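Long-range contact in tricorn protease (Thermoplasma acidophilum, PDB 1K32), which is a serine protease with beta-propeller domains, thought to degrade peptides in concert with the proteasome: residues A350-L361 with K373-M384. Sequence-based numbering, arbitrary orientation.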
loop_
_atom_site.group_PDB
_atom_site.type_symbol
_atom_site.label_atom_id
_atom_site.label_comp_id
_atom_site.label_asym_id
_atom_site.label_seq_id
_atom_site.Cartn_x
_atom_site.Cartn_y
_atom_site.Cartn_z
ATOM N N ALA A 350 -1.405 -19.718 40.830
ATOM C CA ALA A 350 -1.187 -19.471 42.245
ATOM C C ALA A 350 -2.056 -18.262 42.601
ATOM O O ALA A 350 -2.330 -17.414 41.747
ATOM C CB ALA A 350 0.284 -19.169 42.512
ATOM N N PHE A 351 -2.499 -18.181 43.850
ATOM C CA PHE A 351 -3.338 -17.066 44.259
ATOM C C PHE A 351 -3.169 -16.723 45.724
ATOM O O PHE A 351 -2.696 -17.535 46.520
ATOM C CB PHE A 351 -4.817 -17.381 43.970
ATOM C CG PHE A 351 -5.343 -18.595 44.701
ATOM C CD1 PHE A 351 -5.687 -18.522 46.053
ATOM C CD2 PHE A 351 -5.490 -19.815 44.040
ATOM C CE1 PHE A 351 -6.170 -19.646 46.738
ATOM C CE2 PHE A 351 -5.970 -20.943 44.708
ATOM C CZ PHE A 351 -6.311 -20.860 46.061
ATOM N N ILE A 352 -3.541 -15.501 46.068
ATOM C CA ILE A 352 -3.493 -15.057 47.444
ATOM C C ILE A 352 -4.947 -15.018 47.896
ATOM O O ILE A 352 -5.815 -14.436 47.222
ATOM C CB ILE A 352 -2.864 -13.663 47.583
ATOM C CG1 ILE A 352 -1.416 -13.692 47.082
ATOM C CG2 ILE A 352 -2.924 -13.207 49.039
ATOM C CD1 ILE A 352 -0.531 -14.671 47.816
ATOM N N HIS A 353 -5.206 -15.683 49.017
ATOM C CA HIS A 353 -6.531 -15.756 49.614
ATOM C C HIS A 353 -6.465 -15.014 50.945
ATOM O O HIS A 353 -5.621 -15.316 51.795
ATOM C CB HIS A 353 -6.932 -17.223 49.834
ATOM C CG HIS A 353 -8.306 -17.393 50.398
ATOM N ND1 HIS A 353 -8.535 -17.658 51.730
ATOM C CD2 HIS A 353 -9.526 -17.267 49.824
ATOM C CE1 HIS A 353 -9.838 -17.683 51.953
ATOM N NE2 HIS A 353 -10.462 -17.446 50.814
ATOM N N GLY A 354 -7.344 -14.034 51.112
ATOM C CA GLY A 354 -7.363 -13.254 52.325
ATOM C C GLY A 354 -8.564 -13.569 53.187
ATOM O O GLY A 354 -9.674 -13.776 52.691
ATOM N N THR A 355 -8.322 -13.615 54.489
ATOM C CA THR A 355 -9.353 -13.894 55.476
ATOM C C THR A 355 -9.167 -12.868 56.579
ATOM O O THR A 355 -8.271 -12.031 56.521
ATOM C CB THR A 355 -9.190 -15.299 56.100
ATOM O OG1 THR A 355 -7.952 -15.361 56.822
ATOM C CG2 THR A 355 -9.175 -16.365 55.025
ATOM N N ARG A 356 -10.007 -12.947 57.595
ATOM C CA ARG A 356 -9.909 -12.022 58.705
ATOM C C ARG A 356 -8.558 -12.186 59.421
ATOM O O ARG A 356 -8.080 -11.258 60.061
ATOM C CB ARG A 356 -11.082 -12.273 59.660
ATOM C CG ARG A 356 -11.257 -11.242 60.750
ATOM C CD ARG A 356 -12.670 -11.311 61.324
ATOM N NE ARG A 356 -12.778 -10.609 62.597
ATOM C CZ ARG A 356 -12.292 -11.075 63.741
ATOM N NH1 ARG A 356 -12.429 -10.369 64.857
ATOM N NH2 ARG A 356 -11.681 -12.255 63.769
ATOM N N GLU A 357 -7.935 -13.353 59.285
ATOM C CA GLU A 357 -6.650 -13.611 59.946
ATOM C C GLU A 357 -5.433 -13.100 59.178
ATOM O O GLU A 357 -4.388 -12.872 59.760
ATOM C CB GLU A 357 -6.476 -15.110 60.218
ATOM C CG GLU A 357 -7.549 -15.692 61.122
ATOM C CD GLU A 357 -7.607 -14.995 62.466
ATOM O OE1 GLU A 357 -8.588 -15.204 63.213
ATOM O OE2 GLU A 357 -6.665 -14.237 62.782
ATOM N N GLY A 358 -5.571 -12.926 57.870
ATOM C CA GLY A 358 -4.450 -12.445 57.079
ATOM C C GLY A 358 -4.491 -13.007 55.679
ATOM O O GLY A 358 -5.527 -13.496 55.247
ATOM N N ASP A 359 -3.373 -12.958 54.966
ATOM C CA ASP A 359 -3.342 -13.450 53.593
ATOM C C ASP A 359 -2.573 -14.755 53.501
ATOM O O ASP A 359 -1.571 -14.946 54.194
ATOM C CB ASP A 359 -2.724 -12.393 52.672
ATOM C CG ASP A 359 -3.657 -11.199 52.426
ATOM O OD1 ASP A 359 -3.145 -10.121 52.070
ATOM O OD2 ASP A 359 -4.892 -11.333 52.576
ATOM N N PHE A 360 -3.051 -15.654 52.648
ATOM C CA PHE A 360 -2.424 -16.960 52.483
ATOM C C PHE A 360 -2.211 -17.289 51.014
ATOM O O PHE A 360 -2.879 -16.740 50.144
ATOM C CB PHE A 360 -3.298 -18.048 53.138
ATOM C CG PHE A 360 -3.600 -17.792 54.590
ATOM C CD1 PHE A 360 -4.605 -16.893 54.962
ATOM C CD2 PHE A 360 -2.855 -18.415 55.593
ATOM C CE1 PHE A 360 -4.863 -16.614 56.309
ATOM C CE2 PHE A 360 -3.105 -18.145 56.942
ATOM C CZ PHE A 360 -4.110 -17.242 57.299
ATOM N N LEU A 361 -1.268 -18.186 50.741
ATOM C CA LEU A 361 -0.979 -18.608 49.378
ATOM C C LEU A 361 -1.709 -19.914 49.081
ATOM O O LEU A 361 -1.871 -20.783 49.949
ATOM C CB LEU A 361 0.530 -18.797 49.181
ATOM C CG LEU A 361 1.147 -19.031 47.791
ATOM C CD1 LEU A 361 0.808 -20.420 47.281
ATOM C CD2 LEU A 361 0.662 -17.967 46.828
ATOM N N LYS A 373 -4.494 -24.889 49.633
ATOM C CA LYS A 373 -4.133 -23.641 50.282
ATOM C C LYS A 373 -3.153 -23.964 51.386
ATOM O O LYS A 373 -3.332 -24.938 52.110
ATOM C CB LYS A 373 -5.368 -22.968 50.880
ATOM C CG LYS A 373 -6.186 -22.146 49.896
ATOM C CD LYS A 373 -7.512 -21.701 50.500
ATOM C CE LYS A 373 -7.356 -21.168 51.921
ATOM N NZ LYS A 373 -6.434 -20.006 52.015
ATOM N N PHE A 374 -2.106 -23.160 51.504
ATOM C CA PHE A 374 -1.125 -23.378 52.545
ATOM C C PHE A 374 -1.580 -22.595 53.770
ATOM O O PHE A 374 -2.272 -21.583 53.643
ATOM C CB PHE A 374 0.245 -22.921 52.072
ATOM C CG PHE A 374 0.686 -23.578 50.797
ATOM C CD1 PHE A 374 0.442 -22.975 49.564
ATOM C CD2 PHE A 374 1.347 -24.799 50.825
ATOM C CE1 PHE A 374 0.853 -23.578 48.381
ATOM C CE2 PHE A 374 1.763 -25.410 49.641
ATOM C CZ PHE A 374 1.515 -24.797 48.418
ATOM N N GLU A 375 -1.195 -23.066 54.953
ATOM C CA GLU A 375 -1.612 -22.425 56.193
ATOM C C GLU A 375 -0.737 -21.279 56.685
ATOM O O GLU A 375 -1.094 -20.610 57.649
ATOM C CB GLU A 375 -1.727 -23.473 57.302
ATOM C CG GLU A 375 -0.389 -24.071 57.716
ATOM C CD GLU A 375 0.200 -24.976 56.655
ATOM O OE1 GLU A 375 1.372 -25.390 56.808
ATOM O OE2 GLU A 375 -0.512 -25.284 55.674
ATOM N N GLU A 376 0.404 -21.052 56.042
ATOM C CA GLU A 376 1.293 -19.977 56.465
ATOM C C GLU A 376 0.669 -18.594 56.254
ATOM O O GLU A 376 0.307 -18.225 55.138
ATOM C CB GLU A 376 2.617 -20.064 55.707
ATOM C CG GLU A 376 3.391 -21.336 55.986
ATOM C CD GLU A 376 4.023 -21.346 57.364
ATOM O OE1 GLU A 376 4.456 -22.432 57.802
ATOM O OE2 GLU A 376 4.095 -20.272 58.001
ATOM N N ASN A 377 0.541 -17.843 57.340
ATOM C CA ASN A 377 -0.014 -16.501 57.289
ATOM C C ASN A 377 1.105 -15.603 56.775
ATOM O O ASN A 377 2.140 -15.464 57.422
ATOM C CB ASN A 377 -0.468 -16.072 58.690
ATOM C CG ASN A 377 -1.237 -14.752 58.690
ATOM O OD1 ASN A 377 -1.969 -14.453 59.629
ATOM N ND2 ASN A 377 -1.062 -13.955 57.647
ATOM N N LEU A 378 0.892 -14.997 55.611
ATOM C CA LEU A 378 1.902 -14.142 54.997
ATOM C C LEU A 378 1.737 -12.667 55.347
ATOM O O LEU A 378 2.471 -11.819 54.834
ATOM C CB LEU A 378 1.855 -14.305 53.476
ATOM C CG LEU A 378 1.825 -15.740 52.944
ATOM C CD1 LEU A 378 1.661 -15.720 51.443
ATOM C CD2 LEU A 378 3.091 -16.477 53.333
ATOM N N GLY A 379 0.775 -12.368 56.217
ATOM C CA GLY A 379 0.518 -10.991 56.600
ATOM C C GLY A 379 -0.417 -10.374 55.577
ATOM O O GLY A 379 -1.259 -11.068 55.002
ATOM N N ASN A 380 -0.292 -9.070 55.358
ATOM C CA ASN A 380 -1.122 -8.390 54.371
ATOM C C ASN A 380 -0.250 -8.229 53.116
ATOM O O ASN A 380 0.635 -7.373 53.047
ATOM C CB ASN A 380 -1.602 -7.028 54.905
ATOM C CG ASN A 380 -2.378 -7.143 56.224
ATOM O OD1 ASN A 380 -3.205 -8.036 56.398
ATOM N ND2 ASN A 380 -2.118 -6.223 57.147
ATOM N N VAL A 381 -0.505 -9.092 52.141
ATOM C CA VAL A 381 0.236 -9.139 50.881
ATOM C C VAL A 381 -0.219 -8.094 49.858
ATOM O O VAL A 381 -1.419 -7.872 49.666
ATOM C CB VAL A 381 0.113 -10.557 50.264
ATOM C CG1 VAL A 381 0.800 -10.615 48.896
ATOM C CG2 VAL A 381 0.739 -11.591 51.222
ATOM N N PHE A 382 0.742 -7.446 49.212
ATOM C CA PHE A 382 0.414 -6.444 48.199
ATOM C C PHE A 382 1.044 -6.705 46.841
ATOM O O PHE A 382 0.862 -5.921 45.908
ATOM C CB PHE A 382 0.784 -5.043 48.690
ATOM C CG PHE A 382 -0.162 -4.515 49.723
ATOM C CD1 PHE A 382 -0.013 -4.857 51.063
ATOM C CD2 PHE A 382 -1.256 -3.743 49.345
ATOM C CE1 PHE A 382 -0.936 -4.446 52.013
ATOM C CE2 PHE A 382 -2.186 -3.328 50.287
ATOM C CZ PHE A 382 -2.024 -3.683 51.630
ATOM N N ALA A 383 1.771 -7.813 46.731
ATOM C CA ALA A 383 2.419 -8.194 45.479
ATOM C C ALA A 383 2.775 -9.676 45.507
ATOM O O ALA A 383 3.196 -10.206 46.536
ATOM C CB ALA A 383 3.694 -7.353 45.248
ATOM N N MET A 384 2.606 -10.341 44.372
ATOM C CA MET A 384 2.931 -11.757 44.282
ATOM C C MET A 384 3.325 -12.149 42.860
ATOM O O MET A 384 2.726 -11.704 41.888
ATOM C CB MET A 384 1.749 -12.601 44.753
ATOM C CG MET A 384 2.053 -14.080 44.882
ATOM S SD MET A 384 1.675 -14.964 43.377
ATOM C CE MET A 384 -0.025 -15.441 43.675
HETATM O O HOH W 1 0.298 -19.395 52.895
#
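D359 is gripped through both backbone and side chain. D359 N donates to G379 O (2.8 Å), while D359 O receives L378 N (2.8 Å) at a straighter 166°. With CG turned beside its own backbone N (chi1 -73°), the carboxylate reaches V381 N, which meets the anti lone pair of D359 OD1 at 2.8 Å. OD1 also pairs with R972 and OD2 with R339, so this buried carboxylate is probably held ionised. Farther along, F374 N donates to L361 O (2.9 Å), and a water accepts from L361 N and donates to E376 O. These bonds tie the link 374-380 back onto its own blade: 350-361 is a hairpin with a type I turn at T355-G358, and the link leaves the blade's outermost strand, 371-373, to start the innermost strand, 381-386, of the next four-stranded beta-propeller blade. F360 lies against this link, its edge toward E375 O (CE2 to O 3.3 Å) and its CE2-CZ side along N377 CB. Cutting F360 back to an alanine is likely to open a gap under the 375-377 backbone and let that part of the link shift. On the same face as F360, K373 lays CD over one face of the H353 ring, and bends at chi3 and chi4 bring NZ beside ND1. On the other face, L361 and F374 run side by side, L361 CD1 to F374 CE1 3.3 Å. Between the blades, M384 CG packs on I352 CD1 (4.0 Å), and the bent M384 chain carries CE to A350 CB (3.9 Å) and across L361 CD2.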